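Local coordinates for Glyoxalase/bleomycin resistance protein/dioxygenase (Alicyclobacillus acidocaldarius subsp. acidocaldarius, PDB 3RRI) that is a metalloprotein of the glyoxalase/bleomycin resistance/dioxygenase superfamily, possibly with the dioxygenase activity that the family is generally assigned, at residues A[20-34]-A[38-52]. Sequence-based numbering, arbitrary orientation.
Sequences LDEAYDFYVTKLGCK and RYPDRITLDFFGDQL
Y27, on the inner side of helix 20-30, is wedged among L45, F47 and L52 of the sheet beneath it, and its atoms can be followed outward one by one. Y27 CB rests on L45 CD1 at 3.5 Å, and CG meets the same methyl slightly farther on. With CG anti to the carbonyl carbon (chi1 -76°), the ring lies across the side chain of L52, whose CD2 sits over one face, 28° off the ring normal and 3.4 Å from Y27 CE1: a CH-pi contact. F26 covers the opposite face. CE1 also has F47 CE1 near the ring plane, and the hydroxyl at the tip hydrogen-bonds to D117, in the loop after strand 110-116.

Neighbouring turns extend this apolar layer. V28 CG2 meets L45 CD2, while I43 CD1 sits beneath the backbone of L20 and Y24. L20 CD1 reaches over the turn at 39-42, 3.5 Å from P40 O. Farther along, C33 SG approaches F47 CD1 at 3.7 Å, oblique to that ring.

Polar bonds close both ends. R38 NH2 reaches D21 OD1 at 2.9 Å, on the anti side of the carboxylate. At the other end, K34 and D46 form an antiparallel hydrogen-bonded pair, with D46 N to K34 O at 2.9 Å. Their side chains run alongside one another, but K34 NZ to D46 OD2 is weak at 3.3 Å; the stronger salt bridge of K34 NZ is to D46 of a neighbouring subunit. D46 OD1 accepts from G49 N at 2.8 Å, an Asx motif that leads into the type I' turn at 47-50.

Helix 20-30 and strand 42-47 run nearly parallel, 15° apart; the strand-helix-strand-strand-strand sequence with order 1-4-3-2 is consistent with the βαβββ module of the vicinal oxygen chelate family.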
ATOM      1  N   LEU A  20     -32.532   5.335  18.899  1.00 24.03           N
ATOM      2  CA  LEU A  20     -31.160   5.657  18.544  1.00 23.63           C
ATOM      3  C   LEU A  20     -30.161   5.484  19.694  1.00 23.37           C
ATOM      4  O   LEU A  20     -29.031   5.077  19.462  1.00 23.75           O
ATOM      5  CB  LEU A  20     -31.054   7.067  17.976  1.00 23.52           C
ATOM      6  CG  LEU A  20     -31.787   7.333  16.654  1.00 22.57           C
ATOM      7  CD1 LEU A  20     -31.594   8.820  16.244  1.00 24.10           C
ATOM      8  CD2 LEU A  20     -31.359   6.404  15.541  1.00 23.88           C
ATOM      9  N   ASP A  21     -30.551   5.835  20.922  1.00 24.37           N
ATOM     10  CA  ASP A  21     -29.685   5.621  22.075  1.00 24.73           C
ATOM     11  C   ASP A  21     -29.393   4.149  22.286  1.00 24.27           C
ATOM     12  O   ASP A  21     -28.252   3.785  22.618  1.00 25.18           O
ATOM     13  CB  ASP A  21     -30.264   6.230  23.363  1.00 25.35           C
ATOM     14  CG  ASP A  21     -30.106   7.748  23.419  1.00 28.90           C
ATOM     15  OD1 ASP A  21     -29.270   8.302  22.672  1.00 32.64           O
ATOM     16  OD2 ASP A  21     -30.811   8.373  24.237  1.00 35.47           O
ATOM     17  N   GLU A  22     -30.403   3.323  22.092  1.00 24.15           N
ATOM     18  CA  GLU A  22     -30.262   1.875  22.242  1.00 24.03           C
ATOM     19  C   GLU A  22     -29.320   1.316  21.161  1.00 24.10           C
ATOM     20  O   GLU A  22     -28.538   0.403  21.403  1.00 23.36           O
ATOM     21  CB  GLU A  22     -31.641   1.241  22.132  1.00 24.44           C
ATOM     22  CG  GLU A  22     -31.707  -0.263  22.300  1.00 25.42           C
ATOM     23  CD  GLU A  22     -33.097  -0.795  22.062  1.00 28.66           C
ATOM     24  OE1 GLU A  22     -33.735  -0.372  21.064  1.00 27.43           O
ATOM     25  OE2 GLU A  22     -33.558  -1.663  22.848  1.00 29.70           O
ATOM     26  N   ALA A  23     -29.400   1.876  19.954  1.00 23.32           N
ATOM     27  CA  ALA A  23     -28.520   1.487  18.860  1.00 22.44           C
ATOM     28  C   ALA A  23     -27.058   1.885  19.131  1.00 21.65           C
ATOM     29  O   ALA A  23     -26.121   1.121  18.828  1.00 22.05           O
ATOM     30  CB  ALA A  23     -28.997   2.152  17.575  1.00 21.99           C
ATOM     31  N   TYR A  24     -26.860   3.097  19.651  1.00 21.21           N
ATOM     32  CA  TYR A  24     -25.561   3.535  20.155  1.00 21.53           C
ATOM     33  C   TYR A  24     -24.967   2.555  21.173  1.00 21.65           C
ATOM     34  O   TYR A  24     -23.810   2.173  21.049  1.00 21.26           O
ATOM     35  CB  TYR A  24     -25.646   4.949  20.759  1.00 21.93           C
ATOM     36  CG  TYR A  24     -24.375   5.380  21.447  1.00 23.20           C
ATOM     37  CD1 TYR A  24     -23.375   6.045  20.761  1.00 25.22           C
ATOM     38  CD2 TYR A  24     -24.151   5.096  22.796  1.00 20.84           C
ATOM     39  CE1 TYR A  24     -22.209   6.428  21.383  1.00 23.65           C
ATOM     40  CE2 TYR A  24     -22.987   5.487  23.438  1.00 22.80           C
ATOM     41  CZ  TYR A  24     -22.010   6.160  22.733  1.00 23.71           C
ATOM     42  OH  TYR A  24     -20.851   6.520  23.395  1.00 27.68           O
ATOM     43  N   ASP A  25     -25.778   2.165  22.159  0.63 22.17           N
ATOM     44  CA  ASP A  25     -25.348   1.229  23.216  0.63 22.77           C
ATOM     45  C   ASP A  25     -24.858  -0.080  22.592  0.63 22.01           C
ATOM     46  O   ASP A  25     -23.834  -0.637  23.004  0.63 22.64           O
ATOM     47  CB  ASP A  25     -26.510   0.934  24.184  0.63 22.81           C
ATOM     48  CG  ASP A  25     -26.956   2.164  25.005  0.63 24.64           C
ATOM     49  OD1 ASP A  25     -26.255   3.211  25.036  0.63 25.30           O
ATOM     50  OD2 ASP A  25     -28.040   2.066  25.640  0.63 26.98           O
ATOM     51  N   PHE A  26     -25.559  -0.553  21.565  1.00 21.46           N
ATOM     52  CA  PHE A  26     -25.221  -1.800  20.923  1.00 20.50           C
ATOM     53  C   PHE A  26     -23.953  -1.641  20.078  1.00 20.88           C
ATOM     54  O   PHE A  26     -22.972  -2.376  20.234  1.00 20.53           O
ATOM     55  CB  PHE A  26     -26.368  -2.300  20.061  1.00 21.51           C
ATOM     56  CG  PHE A  26     -26.090  -3.605  19.397  1.00 19.77           C
ATOM     57  CD1 PHE A  26     -26.356  -4.807  20.074  1.00 19.93           C
ATOM     58  CD2 PHE A  26     -25.527  -3.671  18.109  1.00 20.27           C
ATOM     59  CE1 PHE A  26     -26.071  -6.005  19.477  1.00 19.43           C
ATOM     60  CE2 PHE A  26     -25.255  -4.859  17.507  1.00 20.91           C
ATOM     61  CZ  PHE A  26     -25.513  -6.051  18.203  1.00 20.40           C
ATOM     62  N   TYR A  27     -23.980  -0.712  19.125  1.00 19.74           N
ATOM     63  CA  TYR A  27     -22.927  -0.644  18.133  1.00 19.49           C
ATOM     64  C   TYR A  27     -21.627  -0.027  18.640  1.00 18.27           C
ATOM     65  O   TYR A  27     -20.572  -0.435  18.226  1.00 19.20           O
ATOM     66  CB  TYR A  27     -23.393   0.132  16.880  1.00 18.65           C
ATOM     67  CG  TYR A  27     -24.313  -0.716  16.044  1.00 17.02           C
ATOM     68  CD1 TYR A  27     -23.808  -1.733  15.253  1.00 16.87           C
ATOM     69  CD2 TYR A  27     -25.717  -0.553  16.083  1.00 15.91           C
ATOM     70  CE1 TYR A  27     -24.632  -2.564  14.527  1.00 15.81           C
ATOM     71  CE2 TYR A  27     -26.564  -1.410  15.367  1.00 15.33           C
ATOM     72  CZ  TYR A  27     -26.023  -2.415  14.575  1.00 14.69           C
ATOM     73  OH  TYR A  27     -26.821  -3.243  13.848  1.00 18.37           O
ATOM     74  N   VAL A  28     -21.725   0.992  19.475  1.00 19.00           N
ATOM     75  CA  VAL A  28     -20.559   1.702  19.964  1.00 19.46           C
ATOM     76  C   VAL A  28     -20.110   1.061  21.278  1.00 21.08           C
ATOM     77  O   VAL A  28     -19.041   0.460  21.339  1.00 21.59           O
ATOM     78  CB  VAL A  28     -20.825   3.196  20.147  1.00 19.69           C
ATOM     79  CG1 VAL A  28     -19.629   3.889  20.726  1.00 19.78           C
ATOM     80  CG2 VAL A  28     -21.242   3.863  18.795  1.00 21.44           C
ATOM     81  N   THR A  29     -20.930   1.142  22.309  1.00 22.10           N
ATOM     82  CA  THR A  29     -20.471   0.713  23.624  1.00 22.42           C
ATOM     83  C   THR A  29     -20.119  -0.768  23.653  1.00 22.41           C
ATOM     84  O   THR A  29     -19.048  -1.128  24.160  1.00 23.01           O
ATOM     85  CB  THR A  29     -21.505   0.993  24.718  1.00 22.70           C
ATOM     86  OG1 THR A  29     -21.855   2.387  24.710  1.00 24.04           O
ATOM     87  CG2 THR A  29     -20.928   0.651  26.118  1.00 24.46           C
ATOM     88  N   LYS A  30     -20.985  -1.626  23.135  1.00 21.96           N
ATOM     89  CA  LYS A  30     -20.683  -3.062  23.186  1.00 22.04           C
ATOM     90  C   LYS A  30     -19.869  -3.527  22.000  1.00 21.15           C
ATOM     91  O   LYS A  30     -18.826  -4.143  22.180  1.00 20.33           O
ATOM     92  CB  LYS A  30     -21.944  -3.904  23.304  1.00 22.20           C
ATOM     93  CG  LYS A  30     -22.685  -3.733  24.629  1.00 26.41           C
ATOM     94  CD  LYS A  30     -24.175  -3.817  24.467  1.00 32.76           C
ATOM     95  CE  LYS A  30     -24.612  -5.085  23.782  1.00 34.16           C
ATOM     96  NZ  LYS A  30     -26.098  -5.272  23.935  1.00 37.67           N
ATOM     97  N   LEU A  31     -20.302  -3.254  20.769  1.00 18.93           N
ATOM     98  CA  LEU A  31     -19.596  -3.842  19.627  1.00 18.98           C
ATOM     99  C   LEU A  31     -18.223  -3.176  19.310  1.00 18.37           C
ATOM    100  O   LEU A  31     -17.360  -3.751  18.630  1.00 18.54           O
ATOM    101  CB  LEU A  31     -20.484  -3.887  18.369  1.00 18.72           C
ATOM    102  CG  LEU A  31     -20.051  -4.762  17.193  1.00 18.83           C
ATOM    103  CD1 LEU A  31     -19.995  -6.271  17.553  1.00 20.84           C
ATOM    104  CD2 LEU A  31     -20.993  -4.539  16.023  1.00 20.22           C
ATOM    105  N   GLY A  32     -18.029  -1.945  19.799  1.00 18.31           N
ATOM    106  CA  GLY A  32     -16.770  -1.262  19.642  1.00 19.17           C
ATOM    107  C   GLY A  32     -16.630  -0.459  18.366  1.00 19.90           C
ATOM    108  O   GLY A  32     -15.545  -0.058  18.046  1.00 19.96           O
ATOM    109  N   CYS A  33     -17.729  -0.232  17.656  1.00 20.30           N
ATOM    110  CA  CYS A  33     -17.718   0.679  16.502  1.00 22.06           C
ATOM    111  C   CYS A  33     -17.550   2.106  17.007  1.00 21.49           C
ATOM    112  O   CYS A  33     -17.720   2.403  18.199  1.00 22.04           O
ATOM    113  CB  CYS A  33     -19.005   0.537  15.700  1.00 21.97           C
ATOM    114  SG  CYS A  33     -19.255  -1.135  15.098  1.00 26.37           S
ATOM    115  N   LYS A  34     -17.192   3.021  16.109  1.00 20.94           N
ATOM    116  CA  LYS A  34     -16.950   4.375  16.498  1.00 20.09           C
ATOM    117  C   LYS A  34     -18.127   5.217  16.045  1.00 18.76           C
ATOM    118  O   LYS A  34     -18.690   4.962  14.994  1.00 20.10           O
ATOM    119  CB  LYS A  34     -15.710   4.904  15.842  1.00 20.30           C
ATOM    120  CG  LYS A  34     -14.423   4.198  16.197  1.00 23.20           C
ATOM    121  CD  LYS A  34     -13.271   4.676  15.300  1.00 29.94           C
ATOM    122  CE  LYS A  34     -12.289   3.534  14.960  1.00 32.37           C
ATOM    123  NZ  LYS A  34     -11.476   3.908  13.751  1.00 33.22           N
ATOM    124  N   ARG A  38     -24.422  12.340  14.519  1.00 21.77           N
ATOM    125  CA  ARG A  38     -25.762  12.142  15.084  1.00 23.56           C
ATOM    126  C   ARG A  38     -26.732  13.207  14.636  1.00 23.69           C
ATOM    127  O   ARG A  38     -26.383  14.381  14.590  1.00 24.40           O
ATOM    128  CB  ARG A  38     -25.739  12.214  16.600  1.00 24.42           C
ATOM    129  CG  ARG A  38     -25.122  11.044  17.310  1.00 27.65           C
ATOM    130  CD  ARG A  38     -25.525  11.062  18.808  1.00 32.23           C
ATOM    131  NE  ARG A  38     -26.884  10.547  19.034  1.00 33.84           N
ATOM    132  CZ  ARG A  38     -27.233   9.629  19.948  1.00 36.10           C
ATOM    133  NH1 ARG A  38     -26.343   9.083  20.784  1.00 37.66           N
ATOM    134  NH2 ARG A  38     -28.499   9.253  20.033  1.00 36.15           N
ATOM    135  N   TYR A  39     -27.939  12.777  14.299  1.00 23.45           N
ATOM    136  CA  TYR A  39     -29.040  13.666  13.957  1.00 23.66           C
ATOM    137  C   TYR A  39     -30.295  13.155  14.659  1.00 24.89           C
ATOM    138  O   TYR A  39     -30.324  12.030  15.179  1.00 23.40           O
ATOM    139  CB  TYR A  39     -29.257  13.695  12.452  1.00 24.38           C
ATOM    140  CG  TYR A  39     -27.989  13.971  11.678  1.00 24.87           C
ATOM    141  CD1 TYR A  39     -27.600  15.281  11.369  1.00 26.08           C
ATOM    142  CD2 TYR A  39     -27.155  12.923  11.289  1.00 25.34           C
ATOM    143  CE1 TYR A  39     -26.414  15.545  10.682  1.00 25.47           C
ATOM    144  CE2 TYR A  39     -25.973  13.171  10.590  1.00 25.01           C
ATOM    145  CZ  TYR A  39     -25.618  14.480  10.279  1.00 23.24           C
ATOM    146  OH  TYR A  39     -24.461  14.724   9.618  1.00 21.63           O
ATOM    147  N   PRO A  40     -31.354  13.961  14.691  1.00 24.41           N
ATOM    148  CA  PRO A  40     -32.570  13.500  15.358  1.00 25.02           C
ATOM    149  C   PRO A  40     -33.127  12.189  14.802  1.00 24.99           C
ATOM    150  O   PRO A  40     -33.782  11.426  15.532  1.00 25.30           O
ATOM    151  CB  PRO A  40     -33.549  14.662  15.111  1.00 25.04           C
ATOM    152  CG  PRO A  40     -32.695  15.828  15.055  1.00 25.44           C
ATOM    153  CD  PRO A  40     -31.449  15.385  14.319  1.00 25.48           C
ATOM    154  N   ASP A  41     -32.890  11.933  13.522  1.00 23.81           N
ATOM    155  CA  ASP A  41     -33.486  10.783  12.840  1.00 24.25           C
ATOM    156  C   ASP A  41     -32.500   9.651  12.496  1.00 22.87           C
ATOM    157  O   ASP A  41     -32.908   8.637  11.935  1.00 22.12           O
ATOM    158  CB  ASP A  41     -34.248  11.236  11.578  1.00 25.14           C
ATOM    159  CG  ASP A  41     -33.336  11.750  10.465  1.00 27.97           C
ATOM    160  OD1 ASP A  41     -32.110  11.871  10.661  1.00 26.73           O
ATOM    161  OD2 ASP A  41     -33.854  12.016   9.352  1.00 30.14           O
ATOM    162  N   ARG A  42     -31.221   9.826  12.833  1.00 22.41           N
ATOM    163  CA  ARG A  42     -30.232   8.791  12.515  1.00 21.65           C
ATOM    164  C   ARG A  42     -28.923   8.974  13.244  1.00 21.78           C
ATOM    165  O   ARG A  42     -28.594  10.062  13.662  1.00 22.18           O
ATOM    166  CB  ARG A  42     -29.952   8.767  11.002  1.00 22.23           C
ATOM    167  CG  ARG A  42     -29.122   9.966  10.503  1.00 23.58           C
ATOM    168  CD  ARG A  42     -29.142  10.153   9.004  1.00 27.77           C
ATOM    169  NE  ARG A  42     -30.410  10.709   8.546  1.00 28.70           N
ATOM    170  CZ  ARG A  42     -30.784  10.805   7.278  1.00 28.28           C
ATOM    171  NH1 ARG A  42     -30.001  10.370   6.297  1.00 27.88           N
ATOM    172  NH2 ARG A  42     -31.976  11.302   7.001  1.00 28.78           N
ATOM    173  N   ILE A  43     -28.177   7.875  13.410  1.00 20.88           N
ATOM    174  CA  ILE A  43     -26.764   7.952  13.819  1.00 20.54           C
ATOM    175  C   ILE A  43     -25.918   7.234  12.786  1.00 18.84           C
ATOM    176  O   ILE A  43     -26.356   6.252  12.178  1.00 19.82           O
ATOM    177  CB  ILE A  43     -26.475   7.366  15.228  1.00 20.90           C
ATOM    178  CG1 ILE A  43     -26.769   5.860  15.276  1.00 22.78           C
ATOM    179  CG2 ILE A  43     -27.262   8.120  16.300  1.00 22.59           C
ATOM    180  CD1 ILE A  43     -26.261   5.220  16.558  1.00 23.80           C
ATOM    181  N   THR A  44     -24.711   7.758  12.568  1.00 18.54           N
ATOM    182  CA  THR A  44     -23.770   7.176  11.620  1.00 19.28           C
ATOM    183  C   THR A  44     -22.533   6.655  12.316  1.00 19.30           C
ATOM    184  O   THR A  44     -22.060   7.226  13.300  1.00 19.62           O
ATOM    185  CB  THR A  44     -23.358   8.185  10.517  1.00 19.47           C
ATOM    186  OG1 THR A  44     -22.399   9.126  11.018  1.00 19.63           O
ATOM    187  CG2 THR A  44     -24.611   8.880   9.997  1.00 20.08           C
ATOM    188  N   LEU A  45     -22.029   5.537  11.803  1.00 18.50           N
ATOM    189  CA  LEU A  45     -21.041   4.753  12.529  1.00 18.54           C
ATOM    190  C   LEU A  45     -19.934   4.337  11.596  1.00 18.36           C
ATOM    191  O   LEU A  45     -20.177   4.024  10.434  1.00 17.28           O
ATOM    192  CB  LEU A  45     -21.696   3.511  13.070  1.00 18.86           C
ATOM    193  CG  LEU A  45     -22.845   3.684  14.036  1.00 19.61           C
ATOM    194  CD1 LEU A  45     -23.597   2.338  14.166  1.00 20.93           C
ATOM    195  CD2 LEU A  45     -22.357   4.154  15.367  1.00 20.68           C
ATOM    196  N   ASP A  46     -18.716   4.299  12.120  1.00 18.33           N
ATOM    197  CA  ASP A  46     -17.590   3.685  11.455  1.00 18.47           C
ATOM    198  C   ASP A  46     -17.674   2.229  11.949  1.00 18.30           C
ATOM    199  O   ASP A  46     -17.348   1.906  13.114  1.00 20.18           O
ATOM    200  CB  ASP A  46     -16.282   4.394  11.822  1.00 18.01           C
ATOM    201  CG  ASP A  46     -15.040   3.630  11.449  1.00 19.90           C
ATOM    202  OD1 ASP A  46     -15.128   2.450  11.041  1.00 18.42           O
ATOM    203  OD2 ASP A  46     -13.929   4.239  11.558  1.00 21.55           O
ATOM    204  N   PHE A  47     -18.177   1.392  11.048  1.00 18.22           N
ATOM    205  CA  PHE A  47     -18.464  -0.012  11.306  1.00 17.29           C
ATOM    206  C   PHE A  47     -17.337  -0.807  10.626  1.00 17.24           C
ATOM    207  O   PHE A  47     -17.396  -1.133   9.430  1.00 15.93           O
ATOM    208  CB  PHE A  47     -19.852  -0.349  10.756  1.00 17.78           C
ATOM    209  CG  PHE A  47     -20.216  -1.808  10.869  1.00 17.06           C
ATOM    210  CD1 PHE A  47     -20.859  -2.267  11.997  1.00 18.46           C
ATOM    211  CD2 PHE A  47     -20.010  -2.671   9.817  1.00 17.92           C
ATOM    212  CE1 PHE A  47     -21.229  -3.613  12.084  1.00 16.99           C
ATOM    213  CE2 PHE A  47     -20.385  -4.002   9.867  1.00 18.27           C
ATOM    214  CZ  PHE A  47     -20.989  -4.479  11.032  1.00 18.40           C
ATOM    215  N   PHE A  48     -16.259  -1.093  11.376  1.00 18.24           N
ATOM    216  CA  PHE A  48     -15.102  -1.838  10.860  1.00 18.24           C
ATOM    217  C   PHE A  48     -14.492  -1.200   9.611  1.00 18.69           C
ATOM    218  O   PHE A  48     -13.892  -1.864   8.774  1.00 18.40           O
ATOM    219  CB  PHE A  48     -15.471  -3.312  10.583  1.00 18.95           C
ATOM    220  CG  PHE A  48     -15.964  -4.052  11.788  1.00 19.07           C
ATOM    221  CD1 PHE A  48     -15.080  -4.802  12.536  1.00 19.14           C
ATOM    222  CD2 PHE A  48     -17.279  -3.990  12.197  1.00 19.18           C
ATOM    223  CE1 PHE A  48     -15.538  -5.486  13.676  1.00 18.88           C
ATOM    224  CE2 PHE A  48     -17.732  -4.688  13.338  1.00 21.43           C
ATOM    225  CZ  PHE A  48     -16.834  -5.447  14.048  1.00 21.60           C
ATOM    226  N   GLY A  49     -14.639   0.122   9.517  1.00 18.48           N
ATOM    227  CA  GLY A  49     -14.051   0.881   8.413  1.00 18.82           C
ATOM    228  C   GLY A  49     -15.023   1.186   7.287  1.00 19.16           C
ATOM    229  O   GLY A  49     -14.682   1.968   6.391  1.00 18.22           O
ATOM    230  N   ASP A  50     -16.185   0.554   7.299  1.00 17.75           N
ATOM    231  CA  ASP A  50     -17.303   0.893   6.373  1.00 17.87           C
ATOM    232  C   ASP A  50     -18.290   1.777   7.157  1.00 17.14           C
ATOM    233  O   ASP A  50     -18.079   2.075   8.341  1.00 17.09           O
ATOM    234  CB  ASP A  50     -17.910  -0.366   5.802  1.00 17.75           C
ATOM    235  CG  ASP A  50     -16.972  -1.037   4.837  1.00 19.84           C
ATOM    236  OD1 ASP A  50     -16.589  -0.431   3.836  1.00 16.46           O
ATOM    237  OD2 ASP A  50     -16.562  -2.187   5.045  1.00 17.58           O
ATOM    238  N   GLN A  51     -19.328   2.317   6.489  1.00 16.32           N
ATOM    239  CA  GLN A  51     -20.283   3.161   7.168  1.00 16.44           C
ATOM    240  C   GLN A  51     -21.604   2.419   7.401  1.00 16.23           C
ATOM    241  O   GLN A  51     -22.198   1.891   6.457  1.00 16.63           O
ATOM    242  CB  GLN A  51     -20.573   4.445   6.343  1.00 16.65           C
ATOM    243  CG  GLN A  51     -21.487   5.384   7.104  1.00 16.12           C
ATOM    244  CD  GLN A  51     -22.140   6.461   6.231  1.00 18.62           C
ATOM    245  OE1 GLN A  51     -22.629   6.198   5.136  1.00 20.43           O
ATOM    246  NE2 GLN A  51     -22.189   7.657   6.768  1.00 20.51           N
ATOM    247  N   LEU A  52     -22.056   2.382   8.661  1.00 16.19           N
ATOM    248  CA  LEU A  52     -23.394   1.884   8.982  1.00 16.24           C
ATOM    249  C   LEU A  52     -24.219   3.073   9.474  1.00 16.89           C
ATOM    250  O   LEU A  52     -23.749   3.864  10.272  1.00 16.38           O
ATOM    251  CB  LEU A  52     -23.308   0.793  10.073  1.00 16.78           C
ATOM    252  CG  LEU A  52     -24.627   0.132  10.422  1.00 16.56           C
ATOM    253  CD1 LEU A  52     -25.245  -0.696   9.271  1.00 17.40           C
ATOM    254  CD2 LEU A  52     -24.391  -0.767  11.693  1.00 17.01           C
TER
HETATM  255  O   HOH W   1     -12.900   1.208  12.121  1.00 39.23           O